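Local coordinates for protein elongin-C (Saccharomyces cerevisiae, PDB 5ZB2) that acts as the linker of a cullin-3 E3 ubiquitin ligase that polyubiquitylates RNA polymerase II for proteolysis, and takes part in global genomic repair, at residues 20-25 against 46-51; 55-60 against 92-97. All blocks are in the same frame, centred on the assembly; numbering follows the deposited sequence.

Interaction 1: 20-25 against 46-51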
loop_
_atom_site.group_PDB
_atom_site.type_symbol
_atom_site.label_atom_id
_atom_site.label_comp_id
_atom_site.label_asym_id
_atom_site.label_seq_id
_atom_site.Cartn_x
_atom_site.Cartn_y
_atom_site.Cartn_z
ATOM N N VAL B 20 1.202 50.594 15.306
ATOM C CA VAL B 20 1.735 50.297 13.980
ATOM C C VAL B 20 0.562 49.968 13.067
ATOM O O VAL B 20 -0.272 49.120 13.401
ATOM C CB VAL B 20 2.742 49.130 14.014
ATOM C CG1 VAL B 20 3.236 48.802 12.609
ATOM C CG2 VAL B 20 3.911 49.465 14.929
ATOM N N THR B 21 0.499 50.634 11.918
ATOM C CA THR B 21 -0.599 50.431 10.987
ATOM C C THR B 21 -0.343 49.216 10.101
ATOM O O THR B 21 0.803 48.822 9.862
ATOM C CB THR B 21 -0.810 51.670 10.114
ATOM O OG1 THR B 21 -1.878 51.429 9.190
ATOM C CG2 THR B 21 0.455 52.021 9.338
ATOM N N LEU B 22 -1.431 48.626 9.611
ATOM C CA LEU B 22 -1.356 47.432 8.779
ATOM C C LEU B 22 -2.501 47.461 7.777
ATOM O O LEU B 22 -3.659 47.652 8.160
ATOM C CB LEU B 22 -1.426 46.161 9.633
ATOM C CG LEU B 22 -1.094 44.850 8.919
ATOM C CD1 LEU B 22 0.381 44.805 8.561
ATOM C CD2 LEU B 22 -1.480 43.658 9.780
ATOM N N VAL B 23 -2.175 47.264 6.502
ATOM C CA VAL B 23 -3.146 47.353 5.419
ATOM C C VAL B 23 -3.393 45.962 4.851
ATOM O O VAL B 23 -2.487 45.124 4.780
ATOM C CB VAL B 23 -2.667 48.318 4.315
ATOM C CG1 VAL B 23 -3.707 48.439 3.207
ATOM C CG2 VAL B 23 -2.362 49.683 4.907
ATOM N N SER B 24 -4.636 45.726 4.438
ATOM C CA SER B 24 -5.048 44.466 3.843
ATOM C C SER B 24 -5.113 44.602 2.324
ATOM O O SER B 24 -4.858 45.667 1.755
ATOM C CB SER B 24 -6.406 44.033 4.400
ATOM O OG SER B 24 -6.833 42.821 3.806
ATOM N N LYS B 25 -5.459 43.500 1.655
ATOM C CA LYS B 25 -5.718 43.563 0.221
ATOM C C LYS B 25 -6.818 44.575 -0.073
ATOM O O LYS B 25 -6.677 45.428 -0.957
ATOM C CB LYS B 25 -6.095 42.181 -0.311
ATOM C CG LYS B 25 -6.264 42.132 -1.822
ATOM C CD LYS B 25 -6.469 40.712 -2.320
ATOM C CE LYS B 25 -6.528 40.666 -3.839
ATOM N NZ LYS B 25 -6.660 39.275 -4.357
ATOM N N GLY B 46 5.936 51.109 11.572
ATOM C CA GLY B 46 5.885 51.686 10.237
ATOM C C GLY B 46 4.535 51.496 9.572
ATOM O O GLY B 46 3.493 51.703 10.192
ATOM N N ARG B 47 4.565 51.099 8.301
ATOM C CA ARG B 47 3.368 50.756 7.550
ATOM C C ARG B 47 3.696 49.597 6.622
ATOM O O ARG B 47 4.732 49.607 5.953
ATOM C CB ARG B 47 2.853 51.955 6.742
ATOM C CG ARG B 47 1.583 51.691 5.946
ATOM C CD ARG B 47 1.204 52.917 5.135
ATOM N NE ARG B 47 -0.099 52.790 4.484
ATOM C CZ ARG B 47 -0.297 52.242 3.288
ATOM N NH1 ARG B 47 0.719 51.750 2.591
ATOM N NH2 ARG B 47 -1.522 52.185 2.786
ATOM N N ILE B 48 2.812 48.602 6.584
ATOM C CA ILE B 48 3.008 47.407 5.772
ATOM C C ILE B 48 1.761 47.176 4.932
ATOM O O ILE B 48 0.635 47.345 5.412
ATOM C CB ILE B 48 3.314 46.168 6.640
ATOM C CG1 ILE B 48 4.566 46.399 7.495
ATOM C CG2 ILE B 48 3.476 44.925 5.767
ATOM C CD1 ILE B 48 5.843 46.607 6.700
ATOM N N GLU B 49 1.968 46.783 3.677
ATOM C CA GLU B 49 0.888 46.468 2.747
ATOM C C GLU B 49 0.887 44.961 2.530
ATOM O O GLU B 49 1.836 44.409 1.963
ATOM C CB GLU B 49 1.068 47.214 1.427
ATOM C CG GLU B 49 1.112 48.725 1.569
ATOM C CD GLU B 49 1.358 49.425 0.248
ATOM O OE1 GLU B 49 1.583 48.727 -0.763
ATOM O OE2 GLU B 49 1.326 50.673 0.221
ATOM N N LEU B 50 -0.175 44.298 2.980
ATOM C CA LEU B 50 -0.286 42.847 2.899
ATOM C C LEU B 50 -1.321 42.474 1.842
ATOM O O LEU B 50 -2.431 42.032 2.145
ATOM C CB LEU B 50 -0.651 42.261 4.265
ATOM C CG LEU B 50 0.332 42.516 5.409
ATOM C CD1 LEU B 50 -0.115 41.757 6.646
ATOM C CD2 LEU B 50 1.752 42.123 5.025
ATOM N N LYS B 51 -0.941 42.659 0.582
ATOM C CA LYS B 51 -1.761 42.181 -0.515
ATOM C C LYS B 51 -1.853 40.656 -0.461
ATOM O O LYS B 51 -1.122 39.985 0.272
ATOM C CB LYS B 51 -1.183 42.641 -1.852
ATOM C CG LYS B 51 -1.069 44.153 -1.987
ATOM C CD LYS B 51 -0.495 44.552 -3.338
ATOM C CE LYS B 51 -0.418 46.063 -3.484
ATOM N NZ LYS B 51 0.107 46.471 -4.816
#

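Interaction 2: 55-60 against 92-97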
loop_
_atom_site.group_PDB
_atom_site.type_symbol
_atom_site.label_atom_id
_atom_site.label_comp_id
_atom_site.label_asym_id
_atom_site.label_seq_id
_atom_site.Cartn_x
_atom_site.Cartn_y
_atom_site.Cartn_z
ATOM N N SER B 55 -9.569 40.672 4.333
ATOM C CA SER B 55 -9.731 41.424 5.573
ATOM C C SER B 55 -9.952 40.497 6.761
ATOM O O SER B 55 -9.441 40.754 7.858
ATOM C CB SER B 55 -10.896 42.403 5.429
ATOM O OG SER B 55 -10.677 43.291 4.346
ATOM N N HIS B 56 -10.710 39.417 6.567
ATOM C CA HIS B 56 -10.988 38.501 7.669
ATOM C C HIS B 56 -9.731 37.779 8.135
ATOM O O HIS B 56 -9.642 37.383 9.303
ATOM C CB HIS B 56 -12.059 37.492 7.250
ATOM C CG HIS B 56 -11.673 36.649 6.076
ATOM N ND1 HIS B 56 -11.162 35.375 6.210
ATOM C CD2 HIS B 56 -11.724 36.895 4.746
ATOM C CE1 HIS B 56 -10.916 34.874 5.012
ATOM N NE2 HIS B 56 -11.247 35.776 4.107
ATOM N N ILE B 57 -8.748 37.602 7.247
ATOM C CA ILE B 57 -7.518 36.915 7.630
ATOM C C ILE B 57 -6.672 37.804 8.533
ATOM O O ILE B 57 -6.256 37.390 9.621
ATOM C CB ILE B 57 -6.738 36.477 6.375
ATOM C CG1 ILE B 57 -7.568 35.501 5.534
ATOM C CG2 ILE B 57 -5.398 35.854 6.754
ATOM C CD1 ILE B 57 -7.932 34.198 6.239
ATOM N N LEU B 58 -6.403 39.037 8.096
ATOM C CA LEU B 58 -5.568 39.936 8.888
ATOM C C LEU B 58 -6.189 40.210 10.249
ATOM O O LEU B 58 -5.485 40.243 11.266
ATOM C CB LEU B 58 -5.339 41.245 8.136
ATOM C CG LEU B 58 -4.257 41.206 7.058
ATOM C CD1 LEU B 58 -4.723 40.427 5.841
ATOM C CD2 LEU B 58 -3.841 42.614 6.666
ATOM N N GLU B 59 -7.508 40.411 10.293
ATOM C CA GLU B 59 -8.178 40.613 11.572
ATOM C C GLU B 59 -7.898 39.465 12.532
ATOM O O GLU B 59 -7.805 39.680 13.746
ATOM C CB GLU B 59 -9.684 40.776 11.356
ATOM C CG GLU B 59 -10.482 40.932 12.643
ATOM C CD GLU B 59 -11.863 41.516 12.411
ATOM O OE1 GLU B 59 -12.032 42.740 12.599
ATOM O OE2 GLU B 59 -12.779 40.754 12.033
ATOM N N LYS B 60 -7.743 38.245 12.010
ATOM C CA LYS B 60 -7.440 37.109 12.871
ATOM C C LYS B 60 -5.957 37.056 13.218
ATOM O O LYS B 60 -5.593 36.658 14.330
ATOM C CB LYS B 60 -7.877 35.805 12.201
ATOM C CG LYS B 60 -8.238 34.693 13.179
ATOM C CD LYS B 60 -9.491 35.035 13.976
ATOM C CE LYS B 60 -9.864 33.933 14.949
ATOM N NZ LYS B 60 -11.099 34.274 15.710
ATOM N N LEU B 92 -6.710 26.992 6.010
ATOM C CA LEU B 92 -5.629 26.927 5.029
ATOM C C LEU B 92 -5.026 28.305 4.788
ATOM O O LEU B 92 -3.814 28.502 4.939
ATOM C CB LEU B 92 -6.136 26.325 3.716
ATOM C CG LEU B 92 -6.309 24.805 3.668
ATOM C CD1 LEU B 92 -6.868 24.378 2.317
ATOM C CD2 LEU B 92 -4.998 24.080 3.944
ATOM N N GLU B 93 -5.859 29.279 4.413
ATOM C CA GLU B 93 -5.342 30.611 4.112
ATOM C C GLU B 93 -4.652 31.220 5.326
ATOM O O GLU B 93 -3.628 31.900 5.189
ATOM C CB GLU B 93 -6.472 31.516 3.623
ATOM C CG GLU B 93 -5.995 32.863 3.099
ATOM C CD GLU B 93 -7.103 33.668 2.448
ATOM O OE1 GLU B 93 -8.242 33.161 2.364
ATOM O OE2 GLU B 93 -6.834 34.810 2.016
ATOM N N LEU B 94 -5.186 30.980 6.525
ATOM C CA LEU B 94 -4.553 31.517 7.725
ATOM C C LEU B 94 -3.196 30.871 7.977
ATOM O O LEU B 94 -2.279 31.536 8.474
ATOM C CB LEU B 94 -5.465 31.328 8.939
ATOM C CG LEU B 94 -4.986 31.971 10.246
ATOM C CD1 LEU B 94 -4.785 33.473 10.084
ATOM C CD2 LEU B 94 -5.965 31.691 11.380
ATOM N N LEU B 95 -3.042 29.586 7.647
ATOM C CA LEU B 95 -1.737 28.945 7.774
ATOM C C LEU B 95 -0.706 29.647 6.900
ATOM O O LEU B 95 0.415 29.924 7.343
ATOM C CB LEU B 95 -1.837 27.463 7.405
ATOM C CG LEU B 95 -0.505 26.713 7.279
ATOM C CD1 LEU B 95 0.323 26.831 8.555
ATOM C CD2 LEU B 95 -0.759 25.257 6.946
ATOM N N LEU B 96 -1.072 29.946 5.652
ATOM C CA LEU B 96 -0.146 30.621 4.749
ATOM C C LEU B 96 0.246 31.994 5.285
ATOM O O LEU B 96 1.405 32.409 5.160
ATOM C CB LEU B 96 -0.768 30.748 3.357
ATOM C CG LEU B 96 -1.163 29.441 2.670
ATOM C CD1 LEU B 96 -1.729 29.720 1.281
ATOM C CD2 LEU B 96 0.020 28.483 2.585
ATOM N N ALA B 97 -0.705 32.716 5.883
ATOM C CA ALA B 97 -0.386 34.028 6.437
ATOM C C ALA B 97 0.540 33.908 7.639
ATOM O O ALA B 97 1.476 34.701 7.791
ATOM C CB ALA B 97 -1.669 34.763 6.819
#

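Interaction 1: 20-25 against 46-51
Val23 is gripped twice by the 46-51 segment, its N donating to Ile48 O and its O accepting from Leu50 N, both at 3.0 Å, as strands 20-23 and 47-49 run parallel with axes 12° apart. On the face that carries Thr21, Val23, Arg47 and Glu49, the Arg47 chain is stretched out from CG to NE. Its CG is anti to the backbone N (chi1 -179°), which takes the chain past Thr21, whose CG2 lies 3.5 Å from Arg47 CB. The guanidinium ends over Val23: Val23 CG2 covers one of its faces, displaced toward the rim, 3.4 Å from Arg47 NH2. At the guanidinium edge, Arg47 NH1 forms an in-plane salt bridge with Glu49 OE2 (2.7 Å), met on the anti lone pair. The face that carries Leu22 and Ile48 is apolar, and Leu50 joins it. Leu22 CD1 touches Ile48 CB at 3.8 Å and Leu50 CD1 at 3.6 Å, with Leu58 of helix 55-71 packed against both leucines. Next along the chain, Ser24 OG hydrogen-bonds to Phe53 O. The chemistry is therefore two-sided: leucines join the strand pair to the core, while on the arginine side a methyl over one guanidinium face and a carboxylate at the edge restrain its rotation.

Interaction 2: 55-60 against 92-97
Two helices of the Skp1-type BTB/POZ fold, 55-71 and 91-101, meet here, with Ile57 of the first set against Glu93, Leu94 and Ala97 of the second. The axes of segments 55-60 and 92-97 come within 10.1 Å and cross at -57°, so the contact is short and rests on a few side chains. Ile57 divides its branches between partners. CG1, anti to its own carbonyl carbon (chi1 -61°), lies across the Glu93 side chain, 3.6 Å from Glu93 CD, with Ile57 CD1 following along the Glu93 carbons. Its other branch goes to the apolar side: Ile57 CG2 is 3.9 Å from Ala97 CB and 4.1 Å from Leu94 CD1, the isoleucine and leucine running antiparallel alongside each other. One turn on, Lys60 CG meets Leu94 CD2 at 4.2 Å, the two side chains nearly perpendicular.

Glu93 is extended, which brings its carboxylate to the His56 ring with the two planes 87° apart. Glu93 OE1 stays 4.1 Å from His56 CE1, and no hydrogen bond joins them; His56 NE2 has a weak bond to Asp54 OD2. Leu92, Leu95 and Leu96 pack on Leu42, Leu53 and Asn52 of one RAD7 chain, and Leu94 and Leu95 on Cys12 of another. A C-terminal helix that backs onto its own domain while offering leucines to RAD7 is in keeping with elongin-C as an adaptor of the SKP1 family.

Overall arrangement
Both segments of interaction 1 precede those of interaction 2 in the chain, and the centres of the two contacts lie about 14 Å apart. The 46-51 segment leads almost directly into helix 55-71, which the two contacts share: Leu58 turns back to the sheet, where Leu58 CD2 lies 3.8 Å from Leu50 CD1 and 3.4 Å from Val23 O, while Ile57 looks to helix 91-101. Helix 55-71 thus stands between the three-stranded mixed sheet, in which 19-23 is the central strand and 47-49 an outer one, and the C-terminal helix. No other chain touches the segments of interaction 1, whereas RAD7 packs on helix 91-101, so of these two contacts it is interaction 2 that borders RAD7.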